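Local coordinates for putative acid phosphatase WZB (Escherichia coli, PDB 2WMY), which probably removes the phosphate group from phosphotyrosine residues of proteins, as a low molecular weight tyrosine phosphatase, at residues 10-15 with 80-85; 14-19 with 41-46; 86-91 with 108-113; 117-122 with 131-136. The protein carries 1 engineered substitution. One frame throughout, in Å; residues are numbered along the deposited sequence.

Interaction 1 (10-15 with 80-85); sequences SILVIC and RQYDLL
Leu12 presses its CB onto one face of the Tyr82 ring, 3.6 Å from Tyr82 CG and offset toward the rim. The two side chains stand roughly perpendicular, and since Leu12 CG stands anti to the backbone nitrogen (chi1 -174°), its CD1 reaches along the ring to lie 4.0 Å from Tyr82 CE2. Beyond the ring, the phenol oxygen is bonded to Asn39. Further along, the CD1 methyl of Ile14 is a small knob set against the branch point of Leu85, 3.8 Å from Leu85 CG and nearly as near its CB and CD2. Ile11 and Leu84 pair on the opposite face, more loosely, with Ile11 CG1 4.4 Å from Leu84 CD2. The backbone sets this register: Leu12 N meets Leu84 O at 2.8 Å and almost straight, with 170° at the hydrogen. At the strand's start, Ser10 N reaches Asp83 OD2 at 2.9 Å from above the carboxylate plane, and the same oxygen also receives Asp9 N. Ser10 O draws weak bonds from Asp83 N and Leu84 N. Parallel pairing with apolar residues on both faces is characteristic of the central strands in an alpha/beta sheet, here that of the low molecular weight phosphatase fold.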
loop_
_atom_site.group_PDB
_atom_site.type_symbol
_atom_site.label_atom_id
_atom_site.label_comp_id
_atom_site.label_asym_id
_atom_site.label_seq_id
_atom_site.Cartn_x
_atom_site.Cartn_y
_atom_site.Cartn_z
ATOM N N SER A 10 -0.180 13.206 5.463
ATOM C CA SER A 10 -0.495 11.861 5.929
ATOM C C SER A 10 -0.857 10.963 4.751
ATOM O O SER A 10 -1.631 11.360 3.878
ATOM C CB SER A 10 -1.664 11.904 6.911
ATOM O OG SER A 10 -1.497 12.944 7.860
ATOM N N ILE A 11 -0.299 9.755 4.726
ATOM C CA ILE A 11 -0.605 8.799 3.660
ATOM C C ILE A 11 -1.056 7.433 4.196
ATOM O O ILE A 11 -0.377 6.822 5.033
ATOM C CB ILE A 11 0.592 8.586 2.712
ATOM C CG1 ILE A 11 1.109 9.918 2.165
ATOM C CG2 ILE A 11 0.207 7.661 1.560
ATOM C CD1 ILE A 11 2.313 9.745 1.253
ATOM N N LEU A 12 -2.203 6.965 3.712
ATOM C CA LEU A 12 -2.683 5.624 4.033
ATOM C C LEU A 12 -2.566 4.730 2.802
ATOM O O LEU A 12 -3.235 4.956 1.791
ATOM C CB LEU A 12 -4.137 5.666 4.527
ATOM C CG LEU A 12 -4.719 4.338 5.043
ATOM C CD1 LEU A 12 -3.972 3.827 6.283
ATOM C CD2 LEU A 12 -6.204 4.474 5.341
ATOM N N VAL A 13 -1.705 3.720 2.886
ATOM C CA VAL A 13 -1.536 2.754 1.803
ATOM C C VAL A 13 -2.476 1.558 1.971
ATOM O O VAL A 13 -2.529 0.938 3.029
ATOM C CB VAL A 13 -0.076 2.264 1.722
ATOM C CG1 VAL A 13 0.111 1.343 0.520
ATOM C CG2 VAL A 13 0.872 3.456 1.634
ATOM N N ILE A 14 -3.215 1.216 0.925
ATOM C CA ILE A 14 -4.264 0.216 1.080
ATOM C C ILE A 14 -4.263 -0.895 0.034
ATOM O O ILE A 14 -4.207 -0.633 -1.177
ATOM C CB ILE A 14 -5.655 0.885 1.069
ATOM C CG1 ILE A 14 -5.711 2.008 2.112
ATOM C CG2 ILE A 14 -6.745 -0.161 1.291
ATOM C CD1 ILE A 14 -6.860 2.958 1.926
ATOM N N CYS A 15 -4.337 -2.137 0.514
ATOM C CA CYS A 15 -4.569 -3.282 -0.353
ATOM C C CYS A 15 -5.749 -4.095 0.171
ATOM O O CYS A 15 -6.717 -3.542 0.710
ATOM C CB CYS A 15 -3.307 -4.154 -0.517
ATOM S SG CYS A 15 -2.619 -4.920 0.984
ATOM N N ARG A 80 -10.088 9.039 7.972
ATOM C CA ARG A 80 -10.210 10.414 8.440
ATOM C C ARG A 80 -8.882 10.987 8.929
ATOM O O ARG A 80 -8.702 12.202 8.961
ATOM C CB ARG A 80 -11.252 10.472 9.553
ATOM C CG ARG A 80 -11.999 11.773 9.661
ATOM C CD ARG A 80 -13.399 11.505 10.183
ATOM N NE ARG A 80 -14.184 10.770 9.197
ATOM C CZ ARG A 80 -15.074 9.833 9.499
ATOM N NH1 ARG A 80 -15.287 9.498 10.766
ATOM N NH2 ARG A 80 -15.743 9.221 8.530
ATOM N N GLN A 81 -7.953 10.110 9.298
ATOM C CA GLN A 81 -6.673 10.546 9.846
ATOM C C GLN A 81 -5.600 10.709 8.771
ATOM O O GLN A 81 -4.445 10.991 9.082
ATOM C CB GLN A 81 -6.178 9.551 10.893
ATOM C CG GLN A 81 -7.210 9.163 11.925
ATOM C CD GLN A 81 -6.836 7.881 12.639
ATOM O OE1 GLN A 81 -5.692 7.424 12.564
ATOM N NE2 GLN A 81 -7.802 7.288 13.332
ATOM N N TYR A 82 -5.971 10.524 7.512
ATOM C CA TYR A 82 -4.991 10.628 6.437
ATOM C C TYR A 82 -5.430 11.588 5.334
ATOM O O TYR A 82 -6.621 11.704 5.028
ATOM C CB TYR A 82 -4.633 9.233 5.900
ATOM C CG TYR A 82 -3.993 8.368 6.969
ATOM C CD1 TYR A 82 -2.611 8.286 7.093
ATOM C CD2 TYR A 82 -4.775 7.676 7.888
ATOM C CE1 TYR A 82 -2.024 7.509 8.090
ATOM C CE2 TYR A 82 -4.202 6.908 8.888
ATOM C CZ TYR A 82 -2.826 6.825 8.982
ATOM O OH TYR A 82 -2.258 6.061 9.978
ATOM N N ASP A 83 -4.459 12.296 4.765
ATOM C CA ASP A 83 -4.732 13.306 3.746
ATOM C C ASP A 83 -4.807 12.696 2.356
ATOM O O ASP A 83 -5.324 13.318 1.426
ATOM C CB ASP A 83 -3.651 14.384 3.761
ATOM C CG ASP A 83 -3.462 15.001 5.133
ATOM O OD1 ASP A 83 -4.472 15.236 5.834
ATOM O OD2 ASP A 83 -2.298 15.253 5.507
ATOM N N LEU A 84 -4.291 11.479 2.224
ATOM C CA LEU A 84 -4.205 10.813 0.934
ATOM C C LEU A 84 -4.234 9.288 1.095
ATOM O O LEU A 84 -3.481 8.719 1.889
ATOM C CB LEU A 84 -2.918 11.241 0.218
ATOM C CG LEU A 84 -2.590 10.553 -1.106
ATOM C CD1 LEU A 84 -3.532 11.043 -2.206
ATOM C CD2 LEU A 84 -1.149 10.811 -1.491
ATOM N N LEU A 85 -5.114 8.639 0.333
ATOM C CA LEU A 85 -5.208 7.188 0.302
ATOM C C LEU A 85 -4.662 6.686 -1.029
ATOM O O LEU A 85 -5.001 7.216 -2.090
ATOM C CB LEU A 85 -6.668 6.732 0.449
ATOM C CG LEU A 85 -7.361 6.727 1.816
ATOM C CD1 LEU A 85 -7.214 8.047 2.529
ATOM C CD2 LEU A 85 -8.837 6.370 1.650
#

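Interaction 2 (14-19 with 41-46); sequences ICTGNI and AGVGAL. With SO4 (sulfate ion), chain I.
The Asn18 carboxamide lies flat against the backbone of Ala41: Ala41 CA stands almost straight above one amide face, 3.6 Å from Asn18 CG. Its ends are held from outside, OD1 by Thr72 N and ND2 by the hydroxyls of Ser22 and Ser40, which together fix the rotation of the group. From there the two chains run on side by side. Cys15 N bonds to Ala41 O in the carbonyl plane, and Cys15 O takes Val43 N at 3.0 Å. Past the strand ends, Thr16 O accepts Gly44 N at 2.8 Å, and Gly17 O accepts Leu46 N at 3.1 Å. Gly42 is closely enclosed, since a CB there would run into Thr16 O. At the far end Ile19 CD1 meets Leu46 CD1 at 3.5 Å, a tight pair. While these carbonyls face 41-46, the amides turn to the sulfate: Gly17 N and Thr16 N share O3, the former at 2.9 Å, and Ile19 N reaches O1 at 3.0 Å. Cys20 N and Arg21 N complete the ring of donors. Cys15 SG, of the predicted nucleophile, lies 3.3 Å from sulfate O1, consistent with a CX5R phosphate-binding loop that would hold a substrate phosphate beside the cysteine.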
loop_
_atom_site.group_PDB
_atom_site.type_symbol
_atom_site.label_atom_id
_atom_site.label_comp_id
_atom_site.label_asym_id
_atom_site.label_seq_id
_atom_site.Cartn_x
_atom_site.Cartn_y
_atom_site.Cartn_z
ATOM N N ILE A 14 -3.215 1.216 0.925
ATOM C CA ILE A 14 -4.264 0.216 1.080
ATOM C C ILE A 14 -4.263 -0.895 0.034
ATOM O O ILE A 14 -4.207 -0.633 -1.177
ATOM C CB ILE A 14 -5.655 0.885 1.069
ATOM C CG1 ILE A 14 -5.711 2.008 2.112
ATOM C CG2 ILE A 14 -6.745 -0.161 1.291
ATOM C CD1 ILE A 14 -6.860 2.958 1.926
ATOM N N CYS A 15 -4.337 -2.137 0.514
ATOM C CA CYS A 15 -4.569 -3.282 -0.353
ATOM C C CYS A 15 -5.749 -4.095 0.171
ATOM O O CYS A 15 -6.717 -3.542 0.710
ATOM C CB CYS A 15 -3.307 -4.154 -0.517
ATOM S SG CYS A 15 -2.619 -4.920 0.984
ATOM N N THR A 16 -5.679 -5.408 0.012
ATOM C CA THR A 16 -6.771 -6.255 0.468
ATOM C C THR A 16 -6.476 -6.878 1.823
ATOM O O THR A 16 -7.155 -6.588 2.805
ATOM C CB THR A 16 -7.066 -7.342 -0.544
ATOM O OG1 THR A 16 -7.327 -6.721 -1.802
ATOM C CG2 THR A 16 -8.273 -8.167 -0.114
ATOM N N GLY A 17 -5.447 -7.719 1.877
ATOM C CA GLY A 17 -5.105 -8.404 3.106
ATOM C C GLY A 17 -4.314 -7.579 4.106
ATOM O O GLY A 17 -4.285 -7.922 5.281
ATOM N N ASN A 18 -3.682 -6.500 3.642
ATOM C CA ASN A 18 -2.723 -5.734 4.451
ATOM C C ASN A 18 -1.600 -6.641 4.961
ATOM O O ASN A 18 -1.086 -6.455 6.060
ATOM C CB ASN A 18 -3.424 -4.986 5.601
ATOM C CG ASN A 18 -2.484 -4.053 6.380
ATOM O OD1 ASN A 18 -2.546 -3.991 7.601
ATOM N ND2 ASN A 18 -1.623 -3.332 5.679
ATOM N N ILE A 19 -1.223 -7.632 4.156
ATOM C CA ILE A 19 -0.118 -8.529 4.519
ATOM C C ILE A 19 0.914 -8.703 3.394
ATOM O O ILE A 19 2.010 -9.190 3.636
ATOM C CB ILE A 19 -0.620 -9.915 4.975
ATOM C CG1 ILE A 19 -1.316 -10.646 3.830
ATOM C CG2 ILE A 19 -1.550 -9.789 6.169
ATOM C CD1 ILE A 19 -1.772 -12.045 4.210
ATOM N N ALA A 41 -3.479 -0.326 5.500
ATOM C CA ALA A 41 -4.620 -1.133 5.941
ATOM C C ALA A 41 -5.229 -1.873 4.755
ATOM O O ALA A 41 -4.831 -1.666 3.607
ATOM C CB ALA A 41 -5.664 -0.263 6.620
ATOM N N GLY A 42 -6.192 -2.741 5.030
ATOM C CA GLY A 42 -6.739 -3.591 3.994
ATOM C C GLY A 42 -8.243 -3.704 4.029
ATOM O O GLY A 42 -8.849 -3.826 5.097
ATOM N N VAL A 43 -8.858 -3.665 2.852
ATOM C CA VAL A 43 -10.309 -3.755 2.778
ATOM C C VAL A 43 -10.797 -5.167 3.133
ATOM O O VAL A 43 -11.973 -5.359 3.415
ATOM C CB VAL A 43 -10.851 -3.320 1.407
ATOM C CG1 VAL A 43 -10.557 -1.839 1.167
ATOM C CG2 VAL A 43 -10.250 -4.181 0.306
ATOM N N GLY A 44 -9.889 -6.143 3.121
ATOM C CA GLY A 44 -10.197 -7.499 3.559
ATOM C C GLY A 44 -9.112 -8.016 4.486
ATOM O O GLY A 44 -8.604 -9.123 4.331
ATOM N N ALA A 45 -8.761 -7.204 5.471
ATOM C CA ALA A 45 -7.518 -7.406 6.199
ATOM C C ALA A 45 -7.518 -8.657 7.059
ATOM O O ALA A 45 -8.547 -9.059 7.599
ATOM C CB ALA A 45 -7.189 -6.180 7.047
ATOM N N LEU A 46 -6.348 -9.270 7.170
ATOM C CA LEU A 46 -6.131 -10.336 8.138
ATOM C C LEU A 46 -5.607 -9.684 9.418
ATOM O O LEU A 46 -4.401 -9.523 9.604
ATOM C CB LEU A 46 -5.151 -11.386 7.591
ATOM C CG LEU A 46 -5.595 -12.143 6.325
ATOM C CD1 LEU A 46 -4.559 -13.185 5.935
ATOM C CD2 LEU A 46 -6.954 -12.803 6.521
HETATM S S SO4 I . -2.464 -8.444 -0.035
HETATM O O1 SO4 I . -2.150 -8.190 1.378
HETATM O O2 SO4 I . -2.483 -9.892 -0.266
HETATM O O3 SO4 I . -3.769 -7.886 -0.421
HETATM O O4 SO4 I . -1.436 -7.792 -0.854
#

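Interaction 3 (86-91 with 108-113); sequences LVMEYS and MLFGHW
In the beta-alpha-beta unit made of strand 84-87, helix 90-99 and strand 107-109, Met88 and Phe110 meet just past the ends of the two paired strands. Met88 runs alongside Phe110, both heading one way. Met88 CE sits over the ring face, 4.2 Å from the Phe110 centroid and 28° off the normal, while SD approaches obliquely in a Met-aromatic contact. The bend in the methionine chain (chi2 -61°) brings its end back to the ring, although its CB points away from 108-113. Leu86 CB adds to the packing on Phe110, 3.7 Å from CD1. With an alanine at Met88, Phe110 would probably lose its sulfur and methyl contacts, leaving a gap on that ring face and beside Cys15, which Met88 also touches. The strands themselves are parallel: Val87 N bonds to Met108 O at 2.9 Å, and Val87 O receives Phe110 N at 2.7 Å. As they separate, a water bridges them, donating to Met88 O and accepting from Gly111 N at 2.7 Å, within the type I turn from Leu109 to His112. On the helix side, Leu109 CD1 lies over one face of the Tyr90 ring, 3.5 Å from CE1. The other methyl of Leu109, CD2, is 3.8 Å from Val87 CG2. Glu89, between Met88 and Tyr90 in the chain, points its CB away from 108-113, and its carboxylate forms a salt bridge with Arg21.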
loop_
_atom_site.group_PDB
_atom_site.type_symbol
_atom_site.label_atom_id
_atom_site.label_comp_id
_atom_site.label_asym_id
_atom_site.label_seq_id
_atom_site.Cartn_x
_atom_site.Cartn_y
_atom_site.Cartn_z
ATOM N N LEU A 86 -3.828 5.656 -0.970
ATOM C CA LEU A 86 -3.299 5.038 -2.174
ATOM C C LEU A 86 -3.694 3.571 -2.194
ATOM O O LEU A 86 -3.283 2.802 -1.322
ATOM C CB LEU A 86 -1.774 5.207 -2.239
ATOM C CG LEU A 86 -1.314 6.657 -2.431
ATOM C CD1 LEU A 86 0.196 6.750 -2.485
ATOM C CD2 LEU A 86 -1.932 7.251 -3.697
ATOM N N VAL A 87 -4.502 3.188 -3.179
ATOM C CA VAL A 87 -5.009 1.821 -3.247
ATOM C C VAL A 87 -4.393 1.056 -4.411
ATOM O O VAL A 87 -3.965 1.649 -5.396
ATOM C CB VAL A 87 -6.543 1.751 -3.332
ATOM C CG1 VAL A 87 -7.183 2.577 -2.229
ATOM C CG2 VAL A 87 -7.028 2.207 -4.698
ATOM N N MET A 88 -4.351 -0.267 -4.280
ATOM C CA MET A 88 -3.602 -1.095 -5.209
ATOM C C MET A 88 -4.379 -1.350 -6.495
ATOM O O MET A 88 -3.814 -1.322 -7.584
ATOM C CB MET A 88 -3.207 -2.413 -4.532
ATOM C CG MET A 88 -2.295 -2.235 -3.321
ATOM S SD MET A 88 -0.737 -1.457 -3.801
ATOM C CE MET A 88 -0.128 -0.870 -2.216
ATOM N N GLU A 89 -5.682 -1.567 -6.363
ATOM C CA GLU A 89 -6.487 -2.017 -7.490
ATOM C C GLU A 89 -7.657 -1.103 -7.830
ATOM O O GLU A 89 -8.217 -0.436 -6.960
ATOM C CB GLU A 89 -7.013 -3.427 -7.220
ATOM C CG GLU A 89 -5.934 -4.449 -6.933
ATOM C CD GLU A 89 -6.503 -5.833 -6.726
ATOM O OE1 GLU A 89 -7.470 -6.165 -7.437
ATOM O OE2 GLU A 89 -5.987 -6.585 -5.863
ATOM N N TYR A 90 -8.026 -1.091 -9.108
ATOM C CA TYR A 90 -9.227 -0.407 -9.546
ATOM C C TYR A 90 -10.409 -0.837 -8.687
ATOM O O TYR A 90 -11.161 0.001 -8.193
ATOM C CB TYR A 90 -9.501 -0.688 -11.024
ATOM C CG TYR A 90 -8.600 0.080 -11.963
ATOM C CD1 TYR A 90 -8.770 1.446 -12.162
ATOM C CD2 TYR A 90 -7.577 -0.558 -12.653
ATOM C CE1 TYR A 90 -7.941 2.154 -13.020
ATOM C CE2 TYR A 90 -6.744 0.141 -13.513
ATOM C CZ TYR A 90 -6.931 1.493 -13.694
ATOM O OH TYR A 90 -6.103 2.180 -14.547
ATOM N N SER A 91 -10.557 -2.143 -8.486
ATOM C CA SER A 91 -11.658 -2.656 -7.673
ATOM C C SER A 91 -11.680 -2.036 -6.269
ATOM O O SER A 91 -12.737 -1.901 -5.661
ATOM C CB SER A 91 -11.595 -4.182 -7.582
ATOM O OG SER A 91 -10.341 -4.600 -7.070
ATOM N N MET A 108 -6.289 7.748 -4.640
ATOM C CA MET A 108 -5.735 7.468 -5.959
ATOM C C MET A 108 -5.031 6.113 -5.950
ATOM O O MET A 108 -4.760 5.548 -4.889
ATOM C CB MET A 108 -4.782 8.581 -6.397
ATOM C CG MET A 108 -5.472 9.955 -6.562
ATOM S SD MET A 108 -4.294 11.295 -6.830
ATOM C CE MET A 108 -3.690 10.913 -8.476
ATOM N N LEU A 109 -4.773 5.577 -7.134
ATOM C CA LEU A 109 -4.053 4.319 -7.244
ATOM C C LEU A 109 -2.603 4.488 -6.816
ATOM O O LEU A 109 -2.001 5.535 -7.039
ATOM C CB LEU A 109 -4.130 3.798 -8.672
ATOM C CG LEU A 109 -5.567 3.432 -9.039
ATOM C CD1 LEU A 109 -5.744 3.320 -10.552
ATOM C CD2 LEU A 109 -5.948 2.140 -8.338
ATOM N N PHE A 110 -2.053 3.457 -6.188
ATOM C CA PHE A 110 -0.652 3.454 -5.817
ATOM C C PHE A 110 0.227 3.579 -7.063
ATOM O O PHE A 110 1.223 4.293 -7.061
ATOM C CB PHE A 110 -0.302 2.183 -5.046
ATOM C CG PHE A 110 0.968 2.298 -4.259
ATOM C CD1 PHE A 110 0.940 2.732 -2.946
ATOM C CD2 PHE A 110 2.188 2.004 -4.840
ATOM C CE1 PHE A 110 2.098 2.858 -2.224
ATOM C CE2 PHE A 110 3.355 2.125 -4.118
ATOM C CZ PHE A 110 3.312 2.550 -2.812
ATOM N N GLY A 111 -0.154 2.885 -8.130
ATOM C CA GLY A 111 0.599 2.936 -9.367
ATOM C C GLY A 111 0.052 3.955 -10.353
ATOM O O GLY A 111 0.152 3.764 -11.567
ATOM N N HIS A 112 -0.518 5.041 -9.835
ATOM C CA HIS A 112 -1.123 6.055 -10.696
ATOM C C HIS A 112 -0.152 6.554 -11.756
ATOM O O HIS A 112 -0.546 6.806 -12.888
ATOM C CB HIS A 112 -1.641 7.250 -9.889
ATOM C CG HIS A 112 -2.192 8.349 -10.744
ATOM N ND1 HIS A 112 -3.507 8.385 -11.155
ATOM C CD2 HIS A 112 -1.597 9.435 -11.295
ATOM C CE1 HIS A 112 -3.703 9.450 -11.911
ATOM N NE2 HIS A 112 -2.558 10.104 -12.014
ATOM N N TRP A 113 1.116 6.679 -11.376
ATOM C CA TRP A 113 2.135 7.265 -12.235
ATOM C C TRP A 113 2.830 6.261 -13.156
ATOM O O TRP A 113 3.732 6.625 -13.906
ATOM C CB TRP A 113 3.153 8.014 -11.372
ATOM C CG TRP A 113 2.480 9.047 -10.524
ATOM C CD1 TRP A 113 2.359 9.045 -9.162
ATOM C CD2 TRP A 113 1.801 10.218 -10.987
ATOM N NE1 TRP A 113 1.654 10.150 -8.752
ATOM C CE2 TRP A 113 1.303 10.888 -9.853
ATOM C CE3 TRP A 113 1.575 10.772 -12.254
ATOM C CZ2 TRP A 113 0.590 12.084 -9.943
ATOM C CZ3 TRP A 113 0.862 11.964 -12.343
ATOM C CH2 TRP A 113 0.378 12.603 -11.194
HETATM O O HOH W 1 -2.131 1.052 -8.317
#

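Interaction 4 (117-122 with 131-136); sequences KEIPDP and DSVYQL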
loop_
_atom_site.group_PDB
_atom_site.type_symbol
_atom_site.label_atom_id
_atom_site.label_comp_id
_atom_site.label_asym_id
_atom_site.label_seq_id
_atom_site.Cartn_x
_atom_site.Cartn_y
_atom_site.Cartn_z
ATOM N N LYS A 117 -1.419 0.915 -14.290
ATOM C CA LYS A 117 -1.571 1.511 -12.964
ATOM C C LYS A 117 -1.893 0.529 -11.843
ATOM O O LYS A 117 -1.699 0.834 -10.675
ATOM C CB LYS A 117 -2.630 2.617 -12.993
ATOM C CG LYS A 117 -2.412 3.650 -14.076
ATOM C CD LYS A 117 -3.228 4.904 -13.836
ATOM C CE LYS A 117 -3.183 5.809 -15.061
ATOM N NZ LYS A 117 -1.863 5.722 -15.768
ATOM N N GLU A 118 -2.395 -0.645 -12.186
ATOM C CA GLU A 118 -2.835 -1.567 -11.153
ATOM C C GLU A 118 -1.690 -2.429 -10.619
ATOM O O GLU A 118 -0.890 -2.969 -11.387
ATOM C CB GLU A 118 -3.982 -2.435 -11.675
ATOM C CG GLU A 118 -4.533 -3.404 -10.659
ATOM C CD GLU A 118 -5.985 -3.738 -10.913
ATOM O OE1 GLU A 118 -6.285 -4.927 -11.145
ATOM O OE2 GLU A 118 -6.820 -2.812 -10.882
ATOM N N ILE A 119 -1.603 -2.537 -9.297
ATOM C CA ILE A 119 -0.659 -3.463 -8.677
ATOM C C ILE A 119 -1.377 -4.791 -8.421
ATOM O O ILE A 119 -2.228 -4.869 -7.539
ATOM C CB ILE A 119 -0.126 -2.913 -7.340
ATOM C CG1 ILE A 119 0.246 -1.430 -7.472
ATOM C CG2 ILE A 119 1.047 -3.753 -6.840
ATOM C CD1 ILE A 119 1.494 -1.164 -8.291
ATOM N N PRO A 120 -1.032 -5.841 -9.188
ATOM C CA PRO A 120 -1.743 -7.120 -9.099
ATOM C C PRO A 120 -1.547 -7.758 -7.732
ATOM O O PRO A 120 -0.611 -7.397 -7.021
ATOM C CB PRO A 120 -1.072 -7.983 -10.183
ATOM C CG PRO A 120 -0.316 -7.020 -11.042
ATOM C CD PRO A 120 0.086 -5.903 -10.140
ATOM N N ASP A 121 -2.428 -8.691 -7.386
ATOM C CA ASP A 121 -2.410 -9.386 -6.100
ATOM C C ASP A 121 -1.459 -10.583 -6.171
ATOM O O ASP A 121 -1.679 -11.485 -6.972
ATOM C CB ASP A 121 -3.827 -9.876 -5.799
ATOM C CG ASP A 121 -3.956 -10.542 -4.436
ATOM O OD1 ASP A 121 -2.930 -10.772 -3.768
ATOM O OD2 ASP A 121 -5.101 -10.846 -4.044
ATOM N N PRO A 122 -0.401 -10.584 -5.340
ATOM C CA PRO A 122 0.614 -11.638 -5.326
ATOM C C PRO A 122 0.297 -12.739 -4.321
ATOM O O PRO A 122 0.983 -13.759 -4.320
ATOM C CB PRO A 122 1.876 -10.905 -4.838
ATOM C CG PRO A 122 1.386 -9.669 -4.137
ATOM C CD PRO A 122 -0.110 -9.557 -4.326
ATOM N N ASP A 131 8.613 -10.922 -6.816
ATOM C CA ASP A 131 9.670 -10.088 -7.377
ATOM C C ASP A 131 9.048 -9.013 -8.256
ATOM O O ASP A 131 9.420 -7.841 -8.198
ATOM C CB ASP A 131 10.617 -10.933 -8.228
ATOM C CG ASP A 131 11.486 -11.846 -7.395
ATOM O OD1 ASP A 131 11.989 -11.385 -6.351
ATOM O OD2 ASP A 131 11.672 -13.021 -7.786
ATOM N N SER A 132 8.086 -9.440 -9.067
ATOM C CA SER A 132 7.431 -8.572 -10.024
ATOM C C SER A 132 6.608 -7.497 -9.309
ATOM O O SER A 132 6.758 -6.312 -9.581
ATOM C CB SER A 132 6.569 -9.410 -10.974
ATOM O OG SER A 132 5.751 -8.591 -11.784
ATOM N N VAL A 133 5.763 -7.906 -8.371
ATOM C CA VAL A 133 4.993 -6.942 -7.589
ATOM C C VAL A 133 5.888 -5.976 -6.802
ATOM O O VAL A 133 5.606 -4.779 -6.739
ATOM C CB VAL A 133 3.986 -7.638 -6.654
ATOM C CG1 VAL A 133 3.288 -6.617 -5.760
ATOM C CG2 VAL A 133 2.964 -8.406 -7.476
ATOM N N TYR A 134 6.970 -6.488 -6.219
ATOM C CA TYR A 134 7.916 -5.622 -5.519
ATOM C C TYR A 134 8.453 -4.511 -6.420
ATOM O O TYR A 134 8.490 -3.336 -6.029
ATOM C CB TYR A 134 9.099 -6.408 -4.944
ATOM C CG TYR A 134 10.004 -5.524 -4.113
ATOM C CD1 TYR A 134 9.767 -5.340 -2.757
ATOM C CD2 TYR A 134 11.059 -4.830 -4.693
ATOM C CE1 TYR A 134 10.582 -4.520 -1.985
ATOM C CE2 TYR A 134 11.876 -4.008 -3.934
ATOM C CZ TYR A 134 11.629 -3.857 -2.576
ATOM O OH TYR A 134 12.428 -3.041 -1.806
ATOM N N GLN A 135 8.894 -4.888 -7.617
ATOM C CA GLN A 135 9.439 -3.908 -8.546
ATOM C C GLN A 135 8.403 -2.844 -8.903
ATOM O O GLN A 135 8.711 -1.660 -8.945
ATOM C CB GLN A 135 9.978 -4.572 -9.815
ATOM C CG GLN A 135 10.486 -3.551 -10.832
ATOM C CD GLN A 135 10.942 -4.179 -12.132
ATOM O OE1 GLN A 135 11.728 -5.127 -12.137
ATOM N NE2 GLN A 135 10.449 -3.654 -13.245
ATOM N N LEU A 136 7.172 -3.271 -9.154
ATOM C CA LEU A 136 6.102 -2.335 -9.464
ATOM C C LEU A 136 5.849 -1.366 -8.311
ATOM O O LEU A 136 5.684 -0.171 -8.526
ATOM C CB LEU A 136 4.822 -3.086 -9.810
ATOM C CG LEU A 136 4.756 -3.787 -11.166
ATOM C CD1 LEU A 136 3.493 -4.634 -11.235
ATOM C CD2 LEU A 136 4.815 -2.784 -12.334
#
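Val133 puts both of its methyls against the loop 117-122, overlapping the ring of Pro122 at about a right angle. Val133 CG2 lies 3.8 Å from Pro122 CB, and Pro122 CG is equally close, at 3.9 Å, to both methyls of Val133. With CG1 anti to the backbone nitrogen (chi1 175°), the valine spreads its branches over different neighbours: Val133 CG1 goes to Ile119 CG2 at 3.8 Å, whereas Val133 CG2 also meets Pro120 O at 3.7 Å. One turn further on, Leu136 extends the same apolar strip. Leu136 CD1 reaches Pro120 CD at 3.8 Å, the leucine lying crosswise to the proline. Leu136 CB lies 4.1 Å from Ile119 CD1, and here the leucine and isoleucine chains run antiparallel as they pass. A bend at chi2 of Ile119 (-72°) helps bring CD1 to the helix. There is no hydrogen bond between the segments, so shape and apolar burial carry the contact. Replacing Val133 by an alanine would probably open a gap between helix and loop, with Ile119 CG2 and the Pro122 ring left without their methyl partners. Asp121, the predicted proton donor, turns away from 131-136, and flanking prolines on both sides limit the backbone there. Pro122 and Val133 also touch Arg21 of helix 21-32, while Ile119 packs on Leu137 and on Met88, just beyond strand 84-87. The loop thus lies between the long helix 127-147 and the end of the sheet carrying the active site.

Interactions 1, 2 and 3 follow one parallel sheet in the order 37-42, 10-15, 84-87, 107-109. Strand 10-15 is shared by interactions 1 and 2, with Val13 O to Ala41 N at 2.9 Å, and Ile14 N to Leu86 O at 2.8 Å ties it to interaction 3. Interaction 4, its centre about 19 Å from that of interaction 1, joins interaction 3 through Met88 O to Ile119 N at 3.0 Å and Tyr90 N to Glu118 OE2 at 2.7 Å. Of the predicted catalytic residues, Cys15 ends the strand shared by interactions 1 and 2, Asp121 lies in interaction 4, and Arg21 connects the sites: its backbone N bonds to the sulfate, its side chain to Glu89 of interaction 3 and Ile119 O of interaction 4.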